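Probable methyltransferase (Bordetella pertussis, PDB 3KTY) probably transfers methyl groups from S-adenosyl-L-methionine to RNA as a SPOUT-class enzyme of the TrmH family, this chain being the enzyme's SpoU-type methyltransferase domain. Local coordinates at residues Arg10-Pro18 with Thr116-Thr127; Leu79-Thr90 with Ile137-Ile146. One frame throughout, in Å; residues are numbered along the deposited sequence.

Contact 1 of 2, residues Arg10-Pro18 with Thr116-Thr127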
loop_
_atom_site.group_PDB
_atom_site.type_symbol
_atom_site.label_atom_id
_atom_site.label_comp_id
_atom_site.label_asym_id
_atom_site.label_seq_id
_atom_site.Cartn_x
_atom_site.Cartn_y
_atom_site.Cartn_z
ATOM N N ARG A 10 11.100 16.603 -4.522
ATOM C CA ARG A 10 10.282 17.416 -5.428
ATOM C C ARG A 10 8.879 16.888 -5.597
ATOM O O ARG A 10 8.109 17.357 -6.463
ATOM C CB ARG A 10 10.976 17.527 -6.784
ATOM C CG ARG A 10 12.251 18.346 -6.708
ATOM C CD ARG A 10 13.050 18.088 -7.950
ATOM N NE ARG A 10 12.340 18.509 -9.149
ATOM C CZ ARG A 10 12.793 18.294 -10.376
ATOM N NH1 ARG A 10 12.101 18.715 -11.430
ATOM N NH2 ARG A 10 13.954 17.665 -10.540
ATOM N N VAL A 11 8.547 15.912 -4.748
ATOM C CA VAL A 11 7.202 15.397 -4.671
ATOM C C VAL A 11 6.555 15.758 -3.341
ATOM O O VAL A 11 7.158 15.574 -2.280
ATOM C CB VAL A 11 7.178 13.823 -4.874
ATOM C CG1 VAL A 11 5.798 13.288 -4.611
ATOM C CG2 VAL A 11 7.652 13.440 -6.319
ATOM N N ARG A 12 5.303 16.193 -3.390
ATOM C CA ARG A 12 4.574 16.572 -2.167
ATOM C C ARG A 12 3.260 15.896 -2.046
ATOM O O ARG A 12 2.554 15.767 -3.046
ATOM C CB ARG A 12 4.263 18.061 -2.191
ATOM C CG ARG A 12 5.433 18.815 -1.773
ATOM C CD ARG A 12 5.700 19.836 -2.765
ATOM N NE ARG A 12 5.275 21.086 -2.223
ATOM C CZ ARG A 12 6.083 22.100 -1.979
ATOM N NH1 ARG A 12 7.379 22.035 -2.239
ATOM N NH2 ARG A 12 5.567 23.173 -1.469
ATOM N N PHE A 13 2.893 15.527 -0.815
ATOM C CA PHE A 13 1.586 14.903 -0.544
ATOM C C PHE A 13 0.728 15.801 0.322
ATOM O O PHE A 13 1.079 16.136 1.450
ATOM C CB PHE A 13 1.752 13.531 0.126
ATOM C CG PHE A 13 2.607 12.575 -0.669
ATOM C CD1 PHE A 13 2.031 11.595 -1.450
ATOM C CD2 PHE A 13 3.979 12.705 -0.676
ATOM C CE1 PHE A 13 2.812 10.730 -2.207
ATOM C CE2 PHE A 13 4.763 11.851 -1.408
ATOM C CZ PHE A 13 4.187 10.871 -2.176
ATOM N N ILE A 14 -0.416 16.160 -0.227
ATOM C CA ILE A 14 -1.314 17.103 0.376
ATOM C C ILE A 14 -2.611 16.480 0.867
ATOM O O ILE A 14 -3.417 16.000 0.079
ATOM C CB ILE A 14 -1.605 18.259 -0.595
ATOM C CG1 ILE A 14 -0.265 18.823 -1.065
ATOM C CG2 ILE A 14 -2.462 19.353 0.122
ATOM C CD1 ILE A 14 -0.375 20.020 -1.993
HETATM N N MSE A 15 -2.805 16.506 2.183
HETATM C CA MSE A 15 -4.052 16.032 2.767
HETATM C C MSE A 15 -5.007 17.177 3.072
HETATM O O MSE A 15 -4.680 18.064 3.859
HETATM C CB MSE A 15 -3.757 15.316 4.082
HETATM C CG MSE A 15 -2.996 14.000 3.958
HETATM SE SE MSE A 15 -2.483 13.463 5.766
HETATM C CE MSE A 15 -4.164 12.592 6.370
ATOM N N THR A 16 -6.187 17.165 2.477
ATOM C CA THR A 16 -7.155 18.204 2.804
ATOM C C THR A 16 -8.184 17.848 3.903
ATOM O O THR A 16 -8.796 16.776 3.912
ATOM C CB THR A 16 -7.912 18.695 1.566
ATOM O OG1 THR A 16 -8.794 17.663 1.120
ATOM C CG2 THR A 16 -6.946 19.097 0.458
ATOM N N GLN A 17 -8.368 18.781 4.827
ATOM C CA GLN A 17 -9.317 18.609 5.912
ATOM C C GLN A 17 -9.040 17.384 6.793
ATOM O O GLN A 17 -9.978 16.779 7.290
ATOM C CB GLN A 17 -10.738 18.537 5.359
ATOM C CG GLN A 17 -11.398 19.867 5.182
ATOM C CD GLN A 17 -11.285 20.390 3.772
ATOM O OE1 GLN A 17 -10.443 21.247 3.476
ATOM N NE2 GLN A 17 -12.142 19.890 2.889
ATOM N N PRO A 18 -7.758 17.009 6.990
ATOM C CA PRO A 18 -7.536 15.846 7.851
ATOM C C PRO A 18 -8.307 16.030 9.128
ATOM O O PRO A 18 -8.223 17.074 9.750
ATOM C CB PRO A 18 -6.034 15.910 8.163
ATOM C CG PRO A 18 -5.615 17.302 7.793
ATOM C CD PRO A 18 -6.483 17.621 6.610
ATOM N N THR A 116 11.566 19.169 -16.438
ATOM C CA THR A 116 11.665 20.524 -15.891
ATOM C C THR A 116 12.787 20.598 -14.864
ATOM O O THR A 116 13.046 19.650 -14.126
ATOM C CB THR A 116 10.365 21.007 -15.179
ATOM O OG1 THR A 116 10.079 20.134 -14.087
ATOM C CG2 THR A 116 9.173 21.029 -16.109
ATOM N N GLU A 117 13.448 21.744 -14.814
ATOM C CA GLU A 117 14.510 21.964 -13.848
ATOM C C GLU A 117 13.968 21.880 -12.429
ATOM O O GLU A 117 14.459 21.128 -11.587
ATOM C CB GLU A 117 15.140 23.338 -14.085
ATOM C CG GLU A 117 16.514 23.461 -13.484
ATOM C CD GLU A 117 17.350 22.215 -13.734
ATOM O OE1 GLU A 117 17.256 21.640 -14.845
ATOM O OE2 GLU A 117 18.094 21.811 -12.814
ATOM N N ALA A 118 12.919 22.647 -12.174
ATOM C CA ALA A 118 12.400 22.768 -10.821
ATOM C C ALA A 118 10.885 22.543 -10.741
ATOM O O ALA A 118 10.200 23.176 -9.943
ATOM C CB ALA A 118 12.797 24.130 -10.225
ATOM N N GLY A 119 10.375 21.638 -11.571
ATOM C CA GLY A 119 8.998 21.195 -11.465
ATOM C C GLY A 119 8.731 20.570 -10.102
ATOM O O GLY A 119 9.624 20.077 -9.434
ATOM N N VAL A 120 7.487 20.637 -9.668
ATOM C CA VAL A 120 7.118 20.107 -8.390
ATOM C C VAL A 120 5.846 19.360 -8.603
ATOM O O VAL A 120 4.922 19.845 -9.265
ATOM C CB VAL A 120 6.839 21.205 -7.361
ATOM C CG1 VAL A 120 6.339 20.564 -6.065
ATOM C CG2 VAL A 120 8.092 21.964 -7.114
ATOM N N VAL A 121 5.792 18.164 -8.040
ATOM C CA VAL A 121 4.633 17.328 -8.246
ATOM C C VAL A 121 3.918 17.181 -6.940
ATOM O O VAL A 121 4.540 16.983 -5.892
ATOM C CB VAL A 121 5.020 15.911 -8.809
ATOM C CG1 VAL A 121 3.828 14.964 -8.749
ATOM C CG2 VAL A 121 5.491 16.038 -10.221
ATOM N N ALA A 122 2.602 17.269 -6.997
ATOM C CA ALA A 122 1.832 17.011 -5.803
ATOM C C ALA A 122 0.745 16.018 -6.063
ATOM O O ALA A 122 0.098 16.012 -7.132
ATOM C CB ALA A 122 1.241 18.324 -5.194
ATOM N N ILE A 123 0.559 15.180 -5.049
ATOM C CA ILE A 123 -0.604 14.329 -4.921
ATOM C C ILE A 123 -1.522 14.909 -3.881
ATOM O O ILE A 123 -1.101 15.153 -2.763
ATOM C CB ILE A 123 -0.193 12.952 -4.430
ATOM C CG1 ILE A 123 0.874 12.392 -5.365
ATOM C CG2 ILE A 123 -1.415 12.000 -4.460
ATOM C CD1 ILE A 123 0.370 12.236 -6.774
ATOM N N VAL A 124 -2.778 15.105 -4.251
ATOM C CA VAL A 124 -3.780 15.724 -3.386
ATOM C C VAL A 124 -4.907 14.787 -2.951
ATOM O O VAL A 124 -5.688 14.316 -3.778
ATOM C CB VAL A 124 -4.435 16.930 -4.128
ATOM C CG1 VAL A 124 -5.431 17.690 -3.211
ATOM C CG2 VAL A 124 -3.364 17.880 -4.670
ATOM N N LEU A 125 -5.016 14.549 -1.651
ATOM C CA LEU A 125 -6.065 13.678 -1.090
ATOM C C LEU A 125 -7.082 14.365 -0.195
ATOM O O LEU A 125 -6.719 15.166 0.672
ATOM C CB LEU A 125 -5.435 12.641 -0.194
ATOM C CG LEU A 125 -4.388 11.743 -0.801
ATOM C CD1 LEU A 125 -3.025 12.410 -0.642
ATOM C CD2 LEU A 125 -4.457 10.366 -0.088
ATOM N N GLY A 126 -8.341 13.989 -0.358
ATOM C CA GLY A 126 -9.383 14.343 0.595
ATOM C C GLY A 126 -9.457 13.326 1.719
ATOM O O GLY A 126 -8.549 12.541 1.890
ATOM N N THR A 127 -10.520 13.334 2.504
ATOM C CA THR A 127 -10.737 12.234 3.438
ATOM C C THR A 127 -12.128 11.659 3.199
ATOM O O THR A 127 -12.941 12.283 2.508
ATOM C CB THR A 127 -10.566 12.665 4.899
ATOM O OG1 THR A 127 -11.518 13.687 5.203
ATOM C CG2 THR A 127 -9.150 13.198 5.137
HETATM O O HOH W 1 -11.693 16.427 2.008
#

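Contact 2 of 2, residues Leu79-Thr90 with Ile137-Ile146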
loop_
_atom_site.group_PDB
_atom_site.type_symbol
_atom_site.label_atom_id
_atom_site.label_comp_id
_atom_site.label_asym_id
_atom_site.label_seq_id
_atom_site.Cartn_x
_atom_site.Cartn_y
_atom_site.Cartn_z
ATOM N N LEU A 79 -0.835 24.645 -3.316
ATOM C CA LEU A 79 -0.500 24.516 -4.736
ATOM C C LEU A 79 0.395 25.602 -5.332
ATOM O O LEU A 79 0.956 25.418 -6.426
ATOM C CB LEU A 79 -1.769 24.377 -5.572
ATOM C CG LEU A 79 -2.495 23.099 -5.153
ATOM C CD1 LEU A 79 -3.696 22.786 -5.994
ATOM C CD2 LEU A 79 -1.505 21.951 -5.190
ATOM N N ALA A 80 0.583 26.718 -4.634
ATOM C CA ALA A 80 1.361 27.787 -5.265
ATOM C C ALA A 80 2.679 27.286 -5.862
ATOM O O ALA A 80 2.971 27.599 -6.990
ATOM C CB ALA A 80 1.596 28.977 -4.325
ATOM N N PRO A 81 3.475 26.495 -5.128
ATOM C CA PRO A 81 4.711 26.141 -5.840
ATOM C C PRO A 81 4.589 24.873 -6.708
ATOM O O PRO A 81 5.561 24.390 -7.261
ATOM C CB PRO A 81 5.733 25.921 -4.715
ATOM C CG PRO A 81 4.938 25.919 -3.404
ATOM C CD PRO A 81 3.470 25.981 -3.752
ATOM N N VAL A 82 3.399 24.351 -6.882
ATOM C CA VAL A 82 3.326 23.086 -7.555
ATOM C C VAL A 82 3.117 23.256 -9.038
ATOM O O VAL A 82 2.220 23.968 -9.448
ATOM C CB VAL A 82 2.207 22.223 -6.964
ATOM C CG1 VAL A 82 2.049 20.938 -7.802
ATOM C CG2 VAL A 82 2.533 21.906 -5.488
ATOM N N THR A 83 3.917 22.557 -9.845
ATOM C CA THR A 83 3.769 22.613 -11.300
ATOM C C THR A 83 2.907 21.512 -11.917
ATOM O O THR A 83 2.392 21.682 -13.013
ATOM C CB THR A 83 5.131 22.716 -12.030
ATOM O OG1 THR A 83 5.963 21.604 -11.685
ATOM C CG2 THR A 83 5.835 23.996 -11.661
ATOM N N LEU A 84 2.739 20.401 -11.207
ATOM C CA LEU A 84 1.896 19.291 -11.669
ATOM C C LEU A 84 1.219 18.627 -10.459
ATOM O O LEU A 84 1.878 18.033 -9.604
ATOM C CB LEU A 84 2.718 18.259 -12.459
ATOM C CG LEU A 84 1.912 17.024 -12.880
ATOM C CD1 LEU A 84 0.720 17.409 -13.756
ATOM C CD2 LEU A 84 2.789 15.925 -13.570
ATOM N N ALA A 85 -0.095 18.764 -10.376
ATOM C CA ALA A 85 -0.791 18.330 -9.199
ATOM C C ALA A 85 -1.850 17.351 -9.565
ATOM O O ALA A 85 -2.689 17.643 -10.405
ATOM C CB ALA A 85 -1.398 19.497 -8.455
ATOM N N PHE A 86 -1.817 16.188 -8.926
ATOM C CA PHE A 86 -2.888 15.204 -9.130
ATOM C C PHE A 86 -3.925 15.214 -8.028
ATOM O O PHE A 86 -3.589 15.118 -6.840
ATOM C CB PHE A 86 -2.316 13.793 -9.261
ATOM C CG PHE A 86 -1.486 13.608 -10.460
ATOM C CD1 PHE A 86 -2.073 13.224 -11.661
ATOM C CD2 PHE A 86 -0.112 13.823 -10.410
ATOM C CE1 PHE A 86 -1.292 13.024 -12.797
ATOM C CE2 PHE A 86 0.692 13.630 -11.542
ATOM C CZ PHE A 86 0.098 13.236 -12.733
ATOM N N ALA A 87 -5.182 15.338 -8.420
ATOM C CA ALA A 87 -6.270 15.093 -7.484
ATOM C C ALA A 87 -6.511 13.573 -7.370
ATOM O O ALA A 87 -6.993 12.939 -8.307
ATOM C CB ALA A 87 -7.512 15.766 -7.959
ATOM N N LEU A 88 -6.214 13.001 -6.212
ATOM C CA LEU A 88 -6.462 11.578 -5.969
ATOM C C LEU A 88 -7.885 11.253 -5.467
ATOM O O LEU A 88 -8.344 11.754 -4.435
ATOM C CB LEU A 88 -5.432 11.053 -4.973
ATOM C CG LEU A 88 -5.276 9.535 -4.971
ATOM C CD1 LEU A 88 -5.571 9.002 -6.349
ATOM C CD2 LEU A 88 -3.887 9.149 -4.549
ATOM N N THR A 89 -8.583 10.391 -6.184
ATOM C CA THR A 89 -9.951 10.056 -5.797
ATOM C C THR A 89 -10.275 8.551 -5.738
ATOM O O THR A 89 -9.473 7.680 -6.146
ATOM C CB THR A 89 -10.925 10.688 -6.769
ATOM O OG1 THR A 89 -10.915 9.935 -7.986
ATOM C CG2 THR A 89 -10.528 12.133 -7.069
ATOM N N THR A 90 -11.465 8.256 -5.218
ATOM C CA THR A 90 -12.083 6.937 -5.390
ATOM C C THR A 90 -13.596 7.104 -5.565
ATOM O O THR A 90 -14.350 7.105 -4.594
ATOM C CB THR A 90 -11.726 5.944 -4.251
ATOM O OG1 THR A 90 -11.473 6.667 -3.039
ATOM C CG2 THR A 90 -10.482 5.138 -4.616
ATOM N N ILE A 137 -10.811 19.996 -6.575
ATOM C CA ILE A 137 -10.450 19.247 -7.759
ATOM C C ILE A 137 -10.141 20.142 -8.955
ATOM O O ILE A 137 -9.145 19.931 -9.640
ATOM C CB ILE A 137 -11.542 18.235 -8.103
ATOM C CG1 ILE A 137 -11.581 17.155 -7.012
ATOM C CG2 ILE A 137 -11.311 17.638 -9.489
ATOM C CD1 ILE A 137 -12.719 16.164 -7.147
ATOM N N GLU A 138 -10.960 21.157 -9.191
ATOM C CA GLU A 138 -10.709 22.060 -10.326
ATOM C C GLU A 138 -9.354 22.764 -10.247
ATOM O O GLU A 138 -8.809 23.168 -11.272
ATOM C CB GLU A 138 -11.836 23.086 -10.547
ATOM C CG GLU A 138 -11.820 23.643 -11.994
ATOM C CD GLU A 138 -12.817 24.786 -12.281
ATOM O OE1 GLU A 138 -13.611 25.163 -11.386
ATOM O OE2 GLU A 138 -12.804 25.309 -13.423
ATOM N N LEU A 139 -8.809 22.885 -9.037
ATOM C CA LEU A 139 -7.508 23.512 -8.837
ATOM C C LEU A 139 -6.329 22.631 -9.263
ATOM O O LEU A 139 -5.208 23.107 -9.374
ATOM C CB LEU A 139 -7.329 23.903 -7.374
ATOM C CG LEU A 139 -8.225 25.012 -6.791
ATOM C CD1 LEU A 139 -7.898 25.258 -5.317
ATOM C CD2 LEU A 139 -8.113 26.318 -7.599
ATOM N N CYS A 140 -6.568 21.349 -9.488
ATOM C CA CYS A 140 -5.461 20.434 -9.845
ATOM C C CYS A 140 -5.306 20.269 -11.351
ATOM O O CYS A 140 -6.219 20.563 -12.113
ATOM C CB CYS A 140 -5.657 19.067 -9.199
ATOM S SG CYS A 140 -5.783 19.136 -7.421
ATOM N N HIS A 141 -4.148 19.805 -11.791
ATOM C CA HIS A 141 -3.943 19.648 -13.229
ATOM C C HIS A 141 -4.679 18.434 -13.746
ATOM O O HIS A 141 -5.295 18.481 -14.808
ATOM C CB HIS A 141 -2.462 19.585 -13.570
ATOM C CG HIS A 141 -1.714 20.811 -13.154
ATOM N ND1 HIS A 141 -1.158 20.955 -11.899
ATOM C CD2 HIS A 141 -1.451 21.965 -13.817
ATOM C CE1 HIS A 141 -0.577 22.139 -11.810
ATOM N NE2 HIS A 141 -0.736 22.768 -12.962
ATOM N N ARG A 142 -4.653 17.361 -12.963
ATOM C CA ARG A 142 -5.274 16.108 -13.367
ATOM C C ARG A 142 -6.006 15.441 -12.231
ATOM O O ARG A 142 -5.715 15.708 -11.042
ATOM C CB ARG A 142 -4.216 15.139 -13.856
ATOM C CG ARG A 142 -3.457 15.629 -15.048
ATOM C CD ARG A 142 -4.229 15.346 -16.308
ATOM N NE ARG A 142 -3.273 15.038 -17.347
ATOM C CZ ARG A 142 -3.160 13.864 -17.957
ATOM N NH1 ARG A 142 -2.233 13.722 -18.886
ATOM N NH2 ARG A 142 -3.970 12.851 -17.666
ATOM N N ILE A 143 -6.949 14.579 -12.615
ATOM C CA ILE A 143 -7.601 13.654 -11.704
ATOM C C ILE A 143 -6.945 12.318 -11.920
ATOM O O ILE A 143 -6.695 11.908 -13.060
ATOM C CB ILE A 143 -9.061 13.422 -12.071
ATOM C CG1 ILE A 143 -9.437 14.165 -13.362
ATOM C CG2 ILE A 143 -9.957 13.737 -10.909
ATOM C CD1 ILE A 143 -10.043 15.583 -13.166
ATOM N N CYS A 144 -6.660 11.612 -10.844
ATOM C CA CYS A 144 -6.310 10.217 -11.010
ATOM C C CYS A 144 -7.064 9.392 -9.969
ATOM O O CYS A 144 -7.643 9.946 -9.045
ATOM C CB CYS A 144 -4.791 10.000 -11.011
ATOM S SG CYS A 144 -4.053 10.099 -9.435
ATOM N N HIS A 145 -7.119 8.085 -10.160
ATOM C CA HIS A 145 -7.865 7.242 -9.235
ATOM C C HIS A 145 -7.135 5.942 -8.946
ATOM O O HIS A 145 -6.246 5.516 -9.694
ATOM C CB HIS A 145 -9.299 6.977 -9.723
ATOM C CG HIS A 145 -9.411 5.858 -10.701
ATOM N ND1 HIS A 145 -10.272 4.796 -10.516
ATOM C CD2 HIS A 145 -8.768 5.622 -11.870
ATOM C CE1 HIS A 145 -10.168 3.962 -11.538
ATOM N NE2 HIS A 145 -9.261 4.439 -12.373
ATOM N N ILE A 146 -7.493 5.338 -7.827
ATOM C CA ILE A 146 -6.944 4.042 -7.476
ATOM C C ILE A 146 -8.098 3.094 -7.704
ATOM O O ILE A 146 -9.105 3.168 -6.993
ATOM C CB ILE A 146 -6.486 4.023 -6.022
ATOM C CG1 ILE A 146 -5.419 5.104 -5.803
ATOM C CG2 ILE A 146 -5.963 2.668 -5.639
ATOM C CD1 ILE A 146 -4.578 4.903 -4.576
#

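Contact 1 of 2, residues Arg10-Pro18 with Thr116-Thr127
Val-121 N donates to Arg-10 O, and from there a ladder of backbone hydrogen bonds joins strands 11-16 and 121-125, which run parallel. Arg-12, Ile-14 and Thr-16 then use their N-H groups on Val-121 O, Ile-123 O and Leu-125 O, the last bond being 2.7 Å from Thr-16 N to Leu-125 O. CA-H...O contacts such as Ala-122 CA to Arg-12 O (3.1 Å) fill the spaces between.

The charged part lies ahead of the ladder. A bend at chi3 (62°) brings the Arg-10 guanidinium to the backbone of residues 116-119, where NE meets Gly-119 O at 3.1 Å in the guanidinium plane. NH1 reaches Thr-116 O at 3.0 Å, from above that carbonyl's plane, while Glu-117 O sits over one guanidinium face. Thr-116 OG1 itself bonds His-112 O.

Apolar contacts follow the two faces. Phe-13 lies beside Ile-123, CD1 to CB 4.0 Å, on the face packed by helix 157-172; on the other, Ile-14 CD1 meets Ala-122 CB at 4.0 Å and Arg-12 CD presses on Val-120 CG1.

The pairing belongs to the central parallel sheet of the alpha-beta-alpha sandwich, as in SPOUT-family methyltransferases.

Contact 2 of 2, residues Leu79-Thr90 with Ile137-Ile146
Ile-137, in helix 134-138, touches Ala-87 CB with its CG1; beyond it the chain leads into strand 142-145 and joins the parallel sheet of the SPOUT fold beside strand 84-89. Leu-139 follows, its CB and carbonyl oxygen lying against Leu-79 CD1. Cys-140 points toward strand 84-89, and its SG rests 3.8 Å from Ala-87 CB.

The ND1 of His-141 accepts the N-H of Ala-85 at 2.9 Å, the donor tilted 26° from the ring plane; Thr-83 O lies over one face of the same ring. The backbone N of His-141 also donates to Ala-85 O, which takes a second bond from Arg-142 N, so one carbonyl grips two successive amides.

Arg-142 returns a bond from its O to Ala-87 N (2.7 Å), and its side chain lies alongside Phe-86, with Arg-142 CB 3.6 Å from Phe-86 CD1. Ile-143 CG2 leans on Ala-87 CB. Cys-144 donates its N-H to Ala-87 O, and its O accepts from Thr-89 N. Its SG stands between the backbone N and the carbonyl carbon (chi1 76°), which sets it against Leu-88 CD1 and Phe-86 CB. Last, Ile-146 N bonds Thr-89 O weakly, while Ile-146 CG1 meets Leu-88 CD1 at 3.9 Å.

Overall arrangement
Both contacts are parallel strand pairings in one sheet, and strands 121-125 and 84-89, one from each, are themselves neighbours there, with Phe-86 N close enough to Ala-122 O for a probable hydrogen bond. Their centres lie about 8 Å apart. Contact 1 is nearer the middle of the chain, with just over half of its touching residues buried, against 6 of 19 in contact 2. Both share a parallel ladder; contact 1 adds an arginine bonded to backbone carbonyls ahead of the strand, contact 2 a histidine ND1 bond and cysteine sulfur packing. Thr-83 OG1, also hydrogen-bonded to His-112 NE2, links them through Val-120 N, and Ile-146 packs on Trp-166 of the second subunit.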